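Local coordinates for protein beta-galactosidase (PDB 4MAD) that probably hydrolyses terminal non-reducing beta-D-galactose residues in beta-D-galactosides, at residues I102-P107 / A165-N170; F284-G289 / T311-D316; H39-V44 / Y66-L71. One frame throughout, in Å; residues are numbered along the deposited sequence.

Interaction 1. Residues I102-P107 / A165-N170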
# COMPACT_ATOMS: atom_id res chain seq x y z
N ILE A 102 -16.30 3.94 -10.32
CA ILE A 102 -15.87 5.22 -9.81
C ILE A 102 -14.35 5.13 -9.72
O ILE A 102 -13.85 4.17 -9.27
CB ILE A 102 -16.43 5.49 -8.43
CG1 ILE A 102 -17.94 5.70 -8.49
CG2 ILE A 102 -15.82 6.70 -7.84
CD1 ILE A 102 -18.61 5.81 -7.19
N VAL A 103 -13.66 6.14 -10.22
CA VAL A 103 -12.22 6.18 -10.21
C VAL A 103 -11.81 7.34 -9.31
O VAL A 103 -12.36 8.38 -9.41
CB VAL A 103 -11.67 6.42 -11.58
CG1 VAL A 103 -10.21 6.48 -11.54
CG2 VAL A 103 -12.04 5.36 -12.45
N ARG A 104 -10.83 7.14 -8.56
CA ARG A 104 -10.43 8.09 -7.59
C ARG A 104 -8.93 8.40 -7.84
O ARG A 104 -8.10 7.72 -7.38
CB ARG A 104 -10.65 7.58 -6.16
CG ARG A 104 -12.11 7.36 -5.81
CD ARG A 104 -12.33 6.76 -4.43
NE ARG A 104 -11.87 7.65 -3.36
CZ ARG A 104 -11.85 7.32 -2.08
NH1 ARG A 104 -12.24 6.11 -1.69
NH2 ARG A 104 -11.42 8.19 -1.18
N PRO A 105 -8.56 9.25 -8.79
CA PRO A 105 -7.22 9.38 -9.34
C PRO A 105 -6.21 10.17 -8.49
O PRO A 105 -5.09 10.29 -8.87
CB PRO A 105 -7.47 10.07 -10.65
CG PRO A 105 -8.59 10.86 -10.42
CD PRO A 105 -9.48 10.14 -9.48
N GLY A 106 -6.62 10.61 -7.32
CA GLY A 106 -5.72 11.31 -6.44
C GLY A 106 -5.40 12.71 -6.94
O GLY A 106 -6.28 13.47 -7.08
N PRO A 107 -4.14 13.07 -7.11
CA PRO A 107 -2.99 12.20 -7.22
C PRO A 107 -2.41 11.56 -5.98
O PRO A 107 -1.63 10.66 -6.10
CB PRO A 107 -1.95 13.08 -7.88
CG PRO A 107 -2.31 14.39 -7.58
CD PRO A 107 -3.75 14.47 -7.22
N ALA A 165 -18.07 8.48 -12.40
CA ALA A 165 -17.63 9.54 -11.53
C ALA A 165 -16.16 9.47 -11.16
O ALA A 165 -15.57 8.47 -11.16
CB ALA A 165 -18.44 9.60 -10.34
N LEU A 166 -15.63 10.61 -10.84
CA LEU A 166 -14.28 10.67 -10.39
C LEU A 166 -14.07 11.61 -9.20
O LEU A 166 -14.69 12.63 -9.14
CB LEU A 166 -13.41 11.11 -11.53
CG LEU A 166 -13.40 10.28 -12.78
CD1 LEU A 166 -14.28 10.91 -13.78
CD2 LEU A 166 -12.03 10.17 -13.32
N GLN A 167 -13.17 11.24 -8.31
CA GLN A 167 -12.86 12.06 -7.15
C GLN A 167 -11.71 12.99 -7.43
O GLN A 167 -10.81 12.60 -8.06
CB GLN A 167 -12.49 11.22 -5.96
CG GLN A 167 -12.51 11.96 -4.67
CD GLN A 167 -12.12 11.13 -3.49
OE1 GLN A 167 -10.94 10.95 -3.23
NE2 GLN A 167 -13.07 10.61 -2.79
N ILE A 168 -11.78 14.20 -6.93
CA ILE A 168 -10.76 15.16 -7.14
C ILE A 168 -9.64 15.06 -6.17
O ILE A 168 -8.60 14.72 -6.57
CB ILE A 168 -11.29 16.58 -7.32
CG1 ILE A 168 -12.06 16.65 -8.64
CG2 ILE A 168 -10.15 17.53 -7.31
CD1 ILE A 168 -12.94 17.73 -8.76
N GLU A 169 -9.75 15.28 -4.91
CA GLU A 169 -8.41 14.96 -4.33
C GLU A 169 -8.80 13.75 -3.50
O GLU A 169 -9.66 13.04 -3.80
CB GLU A 169 -7.86 16.14 -3.54
CG GLU A 169 -6.44 16.54 -3.79
CD GLU A 169 -5.54 16.12 -2.66
OE1 GLU A 169 -6.00 15.54 -1.70
OE2 GLU A 169 -4.36 16.35 -2.78
N ASN A 170 -8.05 13.55 -2.47
CA ASN A 170 -8.57 12.82 -1.34
C ASN A 170 -8.53 13.30 0.07
O ASN A 170 -7.49 13.56 0.58
CB ASN A 170 -7.78 11.54 -1.50
CG ASN A 170 -8.29 10.43 -0.62
OD1 ASN A 170 -9.23 9.80 -0.95
ND2 ASN A 170 -7.69 10.22 0.51
O HOH W 1 -9.07 11.07 -6.33

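Interaction 2. Residues F284-G289 / T311-D316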
# COMPACT_ATOMS: atom_id res chain seq x y z
N PHE A 284 -18.33 0.84 0.25
CA PHE A 284 -17.74 0.06 1.28
C PHE A 284 -16.19 0.12 1.14
O PHE A 284 -15.68 -0.21 0.12
CB PHE A 284 -18.23 -1.38 1.21
CG PHE A 284 -19.45 -1.65 2.01
CD1 PHE A 284 -19.38 -2.43 3.09
CD2 PHE A 284 -20.65 -1.14 1.66
CE1 PHE A 284 -20.49 -2.65 3.83
CE2 PHE A 284 -21.74 -1.40 2.39
CZ PHE A 284 -21.66 -2.15 3.46
N TYR A 285 -15.50 0.51 2.21
CA TYR A 285 -14.07 0.48 2.26
C TYR A 285 -13.57 -0.47 3.36
O TYR A 285 -13.72 -0.17 4.50
CB TYR A 285 -13.57 1.88 2.52
CG TYR A 285 -12.11 2.05 2.19
CD1 TYR A 285 -11.70 2.66 1.04
CD2 TYR A 285 -11.15 1.51 3.00
CE1 TYR A 285 -10.37 2.78 0.74
CE2 TYR A 285 -9.84 1.59 2.69
CZ TYR A 285 -9.44 2.24 1.57
OH TYR A 285 -8.13 2.31 1.30
N MET A 286 -12.96 -1.60 3.02
CA MET A 286 -12.78 -2.12 1.67
C MET A 286 -13.77 -3.26 1.42
O MET A 286 -14.06 -4.00 2.30
CB MET A 286 -11.40 -2.69 1.51
CG MET A 286 -10.30 -1.75 1.58
SD MET A 286 -10.15 -0.66 0.27
CE MET A 286 -9.82 -1.78 -1.02
N ALA A 287 -14.32 -3.36 0.22
CA ALA A 287 -15.13 -4.51 -0.08
C ALA A 287 -14.31 -5.75 -0.25
O ALA A 287 -14.57 -6.73 0.30
CB ALA A 287 -15.96 -4.30 -1.30
N HIS A 288 -13.33 -5.65 -1.12
CA HIS A 288 -12.20 -6.54 -1.18
C HIS A 288 -10.88 -5.76 -1.00
O HIS A 288 -10.61 -4.88 -1.72
CB HIS A 288 -12.19 -7.25 -2.52
CG HIS A 288 -11.03 -8.16 -2.68
ND1 HIS A 288 -10.84 -9.26 -1.89
CD2 HIS A 288 -9.94 -8.09 -3.48
CE1 HIS A 288 -9.72 -9.84 -2.22
NE2 HIS A 288 -9.18 -9.18 -3.22
N GLY A 289 -10.13 -6.12 0.02
CA GLY A 289 -8.87 -5.50 0.32
C GLY A 289 -7.59 -6.02 -0.28
O GLY A 289 -6.79 -5.33 -0.79
N THR A 311 1.64 -6.36 5.65
CA THR A 311 1.48 -6.86 4.30
C THR A 311 0.03 -7.15 3.85
O THR A 311 -0.39 -6.70 2.84
CB THR A 311 2.29 -8.16 4.10
OG1 THR A 311 3.62 -7.90 4.38
CG2 THR A 311 2.11 -8.66 2.67
N SER A 312 -0.69 -7.91 4.65
CA SER A 312 -2.06 -8.20 4.37
C SER A 312 -2.89 -6.94 4.40
O SER A 312 -2.76 -6.15 5.26
CB SER A 312 -2.68 -9.14 5.42
OG SER A 312 -4.06 -9.30 5.29
N TYR A 313 -3.78 -6.81 3.43
CA TYR A 313 -4.82 -5.79 3.43
C TYR A 313 -6.22 -6.39 3.47
O TYR A 313 -7.09 -5.87 2.91
CB TYR A 313 -4.67 -4.84 2.28
CG TYR A 313 -5.19 -3.44 2.49
CD1 TYR A 313 -4.77 -2.64 3.54
CD2 TYR A 313 -6.05 -2.89 1.60
CE1 TYR A 313 -5.24 -1.39 3.69
CE2 TYR A 313 -6.51 -1.64 1.76
CZ TYR A 313 -6.11 -0.87 2.79
OH TYR A 313 -6.57 0.41 2.85
N ASP A 314 -6.37 -7.46 4.22
CA ASP A 314 -7.60 -8.20 4.29
C ASP A 314 -8.65 -7.24 4.73
O ASP A 314 -9.63 -7.19 4.14
CB ASP A 314 -7.44 -9.30 5.34
CG ASP A 314 -8.72 -10.11 5.61
OD1 ASP A 314 -8.77 -11.24 5.18
OD2 ASP A 314 -9.58 -9.63 6.33
N TYR A 315 -8.41 -6.46 5.78
CA TYR A 315 -9.22 -5.31 6.20
C TYR A 315 -10.51 -5.74 6.90
O TYR A 315 -11.37 -4.98 7.11
CB TYR A 315 -9.59 -4.43 4.99
CG TYR A 315 -9.71 -2.97 5.31
CD1 TYR A 315 -8.68 -2.11 5.11
CD2 TYR A 315 -10.85 -2.46 5.81
CE1 TYR A 315 -8.77 -0.80 5.40
CE2 TYR A 315 -10.97 -1.16 6.10
CZ TYR A 315 -9.94 -0.34 5.89
OH TYR A 315 -10.10 0.96 6.20
N ASP A 316 -10.63 -7.01 7.21
CA ASP A 316 -11.89 -7.52 7.64
C ASP A 316 -12.93 -7.20 6.57
O ASP A 316 -14.03 -6.88 6.84
CB ASP A 316 -12.33 -6.97 8.97
CG ASP A 316 -13.35 -7.86 9.64
OD1 ASP A 316 -13.38 -9.02 9.34
OD2 ASP A 316 -14.06 -7.36 10.48
O HOH W 2 -9.89 -8.43 1.72

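Interaction 3. Residues H39-V44 / Y66-L71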
# COMPACT_ATOMS: atom_id res chain seq x y z
N HIS A 39 -9.11 -2.36 -5.08
CA HIS A 39 -7.97 -1.74 -5.74
C HIS A 39 -7.28 -2.70 -6.69
O HIS A 39 -6.84 -3.73 -6.30
CB HIS A 39 -6.97 -1.35 -4.69
CG HIS A 39 -7.48 -0.37 -3.70
ND1 HIS A 39 -8.61 0.37 -3.90
CD2 HIS A 39 -7.02 -0.04 -2.47
CE1 HIS A 39 -8.82 1.13 -2.85
NE2 HIS A 39 -7.89 0.88 -1.96
N TYR A 40 -7.16 -2.33 -7.95
CA TYR A 40 -6.61 -3.27 -8.90
C TYR A 40 -5.22 -3.71 -8.44
O TYR A 40 -4.81 -4.78 -8.70
CB TYR A 40 -6.57 -2.70 -10.33
CG TYR A 40 -5.88 -1.40 -10.43
CD1 TYR A 40 -4.60 -1.31 -10.86
CD2 TYR A 40 -6.52 -0.27 -10.09
CE1 TYR A 40 -3.95 -0.10 -10.90
CE2 TYR A 40 -5.89 0.95 -10.16
CZ TYR A 40 -4.58 1.04 -10.54
OH TYR A 40 -3.94 2.22 -10.60
N PHE A 41 -4.53 -2.82 -7.76
CA PHE A 41 -3.10 -2.99 -7.47
C PHE A 41 -2.87 -3.88 -6.30
O PHE A 41 -1.76 -4.13 -5.95
CB PHE A 41 -2.39 -1.67 -7.33
CG PHE A 41 -3.10 -0.64 -6.48
CD1 PHE A 41 -2.85 -0.56 -5.14
CD2 PHE A 41 -3.99 0.25 -7.03
CE1 PHE A 41 -3.42 0.39 -4.42
CE2 PHE A 41 -4.57 1.17 -6.27
CZ PHE A 41 -4.29 1.24 -4.97
N ARG A 42 -3.95 -4.34 -5.73
CA ARG A 42 -3.90 -5.18 -4.56
C ARG A 42 -4.33 -6.66 -4.75
O ARG A 42 -4.34 -7.38 -3.84
CB ARG A 42 -4.64 -4.52 -3.42
CG ARG A 42 -3.83 -3.43 -2.78
CD ARG A 42 -4.58 -2.64 -1.74
NE ARG A 42 -3.73 -2.05 -0.74
CZ ARG A 42 -3.82 -0.82 -0.26
NH1 ARG A 42 -4.77 -0.03 -0.67
NH2 ARG A 42 -2.98 -0.42 0.67
N THR A 43 -4.68 -7.04 -5.97
CA THR A 43 -5.01 -8.42 -6.29
C THR A 43 -4.36 -8.79 -7.63
O THR A 43 -4.32 -8.02 -8.47
CB THR A 43 -6.53 -8.60 -6.32
OG1 THR A 43 -7.03 -8.42 -5.01
CG2 THR A 43 -6.89 -9.95 -6.87
N VAL A 44 -3.85 -9.99 -7.76
CA VAL A 44 -3.22 -10.34 -9.04
C VAL A 44 -4.27 -10.33 -10.15
O VAL A 44 -5.38 -10.69 -9.91
CB VAL A 44 -2.55 -11.75 -9.03
CG1 VAL A 44 -1.33 -11.73 -8.16
CG2 VAL A 44 -3.53 -12.80 -8.58
N TYR A 66 -8.99 3.48 -6.31
CA TYR A 66 -7.98 4.49 -6.44
C TYR A 66 -7.09 4.17 -7.63
O TYR A 66 -7.14 3.09 -8.13
CB TYR A 66 -7.07 4.51 -5.23
CG TYR A 66 -7.59 5.16 -3.99
CD1 TYR A 66 -7.98 6.47 -3.97
CD2 TYR A 66 -7.61 4.48 -2.80
CE1 TYR A 66 -8.42 7.06 -2.81
CE2 TYR A 66 -8.03 5.05 -1.68
CZ TYR A 66 -8.44 6.35 -1.66
OH TYR A 66 -8.89 6.91 -0.50
N VAL A 67 -6.29 5.14 -8.06
CA VAL A 67 -5.21 4.95 -9.02
C VAL A 67 -3.88 5.25 -8.36
O VAL A 67 -3.73 6.29 -7.85
CB VAL A 67 -5.30 5.91 -10.22
CG1 VAL A 67 -4.25 5.61 -11.16
CG2 VAL A 67 -6.66 5.85 -10.90
N ALA A 68 -2.91 4.35 -8.45
CA ALA A 68 -1.68 4.46 -7.73
C ALA A 68 -0.59 5.05 -8.65
O ALA A 68 -0.04 4.38 -9.43
CB ALA A 68 -1.26 3.12 -7.24
N TRP A 69 -0.30 6.32 -8.48
CA TRP A 69 0.65 6.99 -9.34
C TRP A 69 2.01 6.32 -9.29
O TRP A 69 2.56 6.06 -10.27
CB TRP A 69 0.77 8.45 -8.89
CG TRP A 69 1.67 9.36 -9.68
CD1 TRP A 69 2.38 9.05 -10.78
CD2 TRP A 69 1.96 10.73 -9.39
NE1 TRP A 69 3.08 10.15 -11.22
CE2 TRP A 69 2.83 11.19 -10.37
CE3 TRP A 69 1.55 11.61 -8.41
CZ2 TRP A 69 3.30 12.48 -10.38
CZ3 TRP A 69 2.02 12.91 -8.43
CH2 TRP A 69 2.87 13.32 -9.40
N ASN A 70 2.48 5.98 -8.10
CA ASN A 70 3.78 5.34 -7.96
C ASN A 70 3.86 4.03 -8.76
O ASN A 70 4.88 3.68 -9.25
CB ASN A 70 4.23 5.16 -6.49
CG ASN A 70 3.22 4.39 -5.62
OD1 ASN A 70 2.25 3.96 -6.07
ND2 ASN A 70 3.52 4.26 -4.34
N LEU A 71 2.75 3.32 -8.89
CA LEU A 71 2.75 2.14 -9.70
C LEU A 71 2.93 2.48 -11.18
O LEU A 71 3.67 1.87 -11.84
CB LEU A 71 1.52 1.32 -9.46
CG LEU A 71 1.57 -0.18 -9.70
CD1 LEU A 71 2.59 -0.79 -8.84
CD2 LEU A 71 0.23 -0.79 -9.39

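Interaction 1. Residues I102-P107 / A165-N170
Arg104 reaches past the end of its strand to Asn170. Its NH2 lies 2.7 Å from Asn170 OD1, but the N-H points well off the oxygen (121°) and the bond is weak. The guanidinium and amide planes are 33° apart. Each group has a firmer partner elsewhere: Arg104 NH2 forms a salt bridge with Glu247, the predicted nucleophile, and Asn170 OD1 is hydrogen-bonded to Tyr66 OH. The arginine chain bends at chi3 (64°) and runs alongside Gln167, with Arg104 CG 3.9 Å from Gln167 CB. With a methionine here, Glu247 would probably be left without its charged mate and Asn170 OD1 without one of its donors. Behind these side chains the strands pair in parallel. Val103 N donates to Ala165 O (3.2 Å), and Val103 O accepts from Gln167 N (3.2 Å). Leu166 CA-H closes on Val103 O as well. Val103 and Leu166 share one face of the sheet, where CB of the first meets CD2 of the second at 4.1 Å. Beyond the strands a water accepts from Gly106 N (2.7 Å) and donates to Gln167 O and, at greater length, to Glu169 O, bridging the two segments. Glu169 OE1 receives Asn170 N from above its carboxylate plane. These are neighbouring strands 100-104 and 163-167 of a (beta/alpha)8 barrel, with the Asn-Glu pair of clan GH-A at its catalytic end, where Glu171 is the predicted proton donor.

Interaction 2. Residues F284-G289 / T311-D316
Met286 lays its CG over one face of the Tyr315 ring, 4.0 Å from the ring centroid and 17° off the normal. This is a CH-pi contact. The methionine then folds back at chi2 and chi3 (-69° and -64°). That fold carries SD over the Tyr285 ring of its own segment and, obliquely, 5.3 Å from the centroid of the Tyr313 ring. The thioether is thus packed among three tyrosines. Tyr285 turns its edge to the face of Tyr315 in an offset edge-to-face pair, centroids 5.4 Å apart. Its CD2 comes 3.6 Å from Tyr315 CZ. The peptide between Tyr285 and Met286 is cis, and the chain turns a corner here, just after barrel strand 281-284. Farther on, Gly289 CA sits 3.2 Å from Tyr313 O. A CB on this residue would probably collide with that carbonyl, so glycine allows the close approach. A water accepts from Gly289 N and donates to Asp314 O (2.7 Å), joining the backbones. Ser312 OG and Asp314 OD2 shape the second segment through an ST turn and an Asx turn. The polar end of the contact is a hydroxyl pair: Tyr285 OH donates to Tyr313 OH at 2.9 Å. Tyr313 OH is also hydrogen-bonded to Glu112, which lines the pocket of a bound 2-(2-methoxyethoxy)ethanol. Because Tyr313 OH accepts from Tyr285 OH, its own proton probably goes to Glu112.

Interaction 3. Residues H39-V44 / Y66-L71
Tyr40 OH is held by two groups: Ala68 N donates to it at 3.2 Å and 160°, and His72 NE2 is hydrogen-bonded to it too. The hydroxyl also touches Val67, with CG1 3.4 Å away. Tyr40 CG sits between its own backbone N and carbonyl carbon (chi1 53°), which sends the ring across toward 66-71. There the ring edge meets a carbonyl, with Tyr40 CE2 3.2 Å from Tyr66 O. Phe41 presents its edge to the same oxygen, CE2 to Tyr66 O being 3.7 Å. The Phe41 ring is sandwiched between a methylene and a methyl group. His39 CB covers one face, and Ala68 CB lies over the opposite face, 4.0 Å from the ring centroid. Leu71 CD2 packs against Phe41 CB at 3.4 Å. The His39 ring runs alongside that of Tyr66, the planes 49° apart, neither stacked nor edge-to-face. His39 CE1 comes 3.6 Å from Tyr66 CD2. The far end of Tyr66 lies by the predicted nucleophile Glu247. A short 3-10 turn at 40-42 orders the first segment, with Arg42 N bonded to His39 O. Ala68 is the N-cap of the short helix 69-72, so the bond from its N to Tyr40 ties that helix start to the turn. The contact bridges the loops that follow barrel strands 34-38 and 62-66. Ile87 of helix 87-97 touches both Tyr40 and Val67, and helix 135-152 covers Val67 with Tyr144 and Leu148.

Overall arrangement
Along the chain, interaction 3 comes first. It joins the loop after strand 34-38 to the end of strand 62-66, closing a loop that contains helix 48-58. Interaction 1 follows, pairing strands 100-104 and 163-167 around helix 135-152. Interaction 2 comes last and closes the loop between 284-289 and 311-316. The three are in series; none nests in or crosses another. All lie at the C-terminal end of the barrel strands. Interaction 3 touches both others: Val67 N bonds to Arg104 O, and His288 NE2 to Thr43 OG1. Interactions 1 and 2 stay apart, about 4 Å at their nearest atoms. Strands 34-38, 62-66, 100-104, 163-167 and 281-284 are thereby connected around the predicted catalytic site.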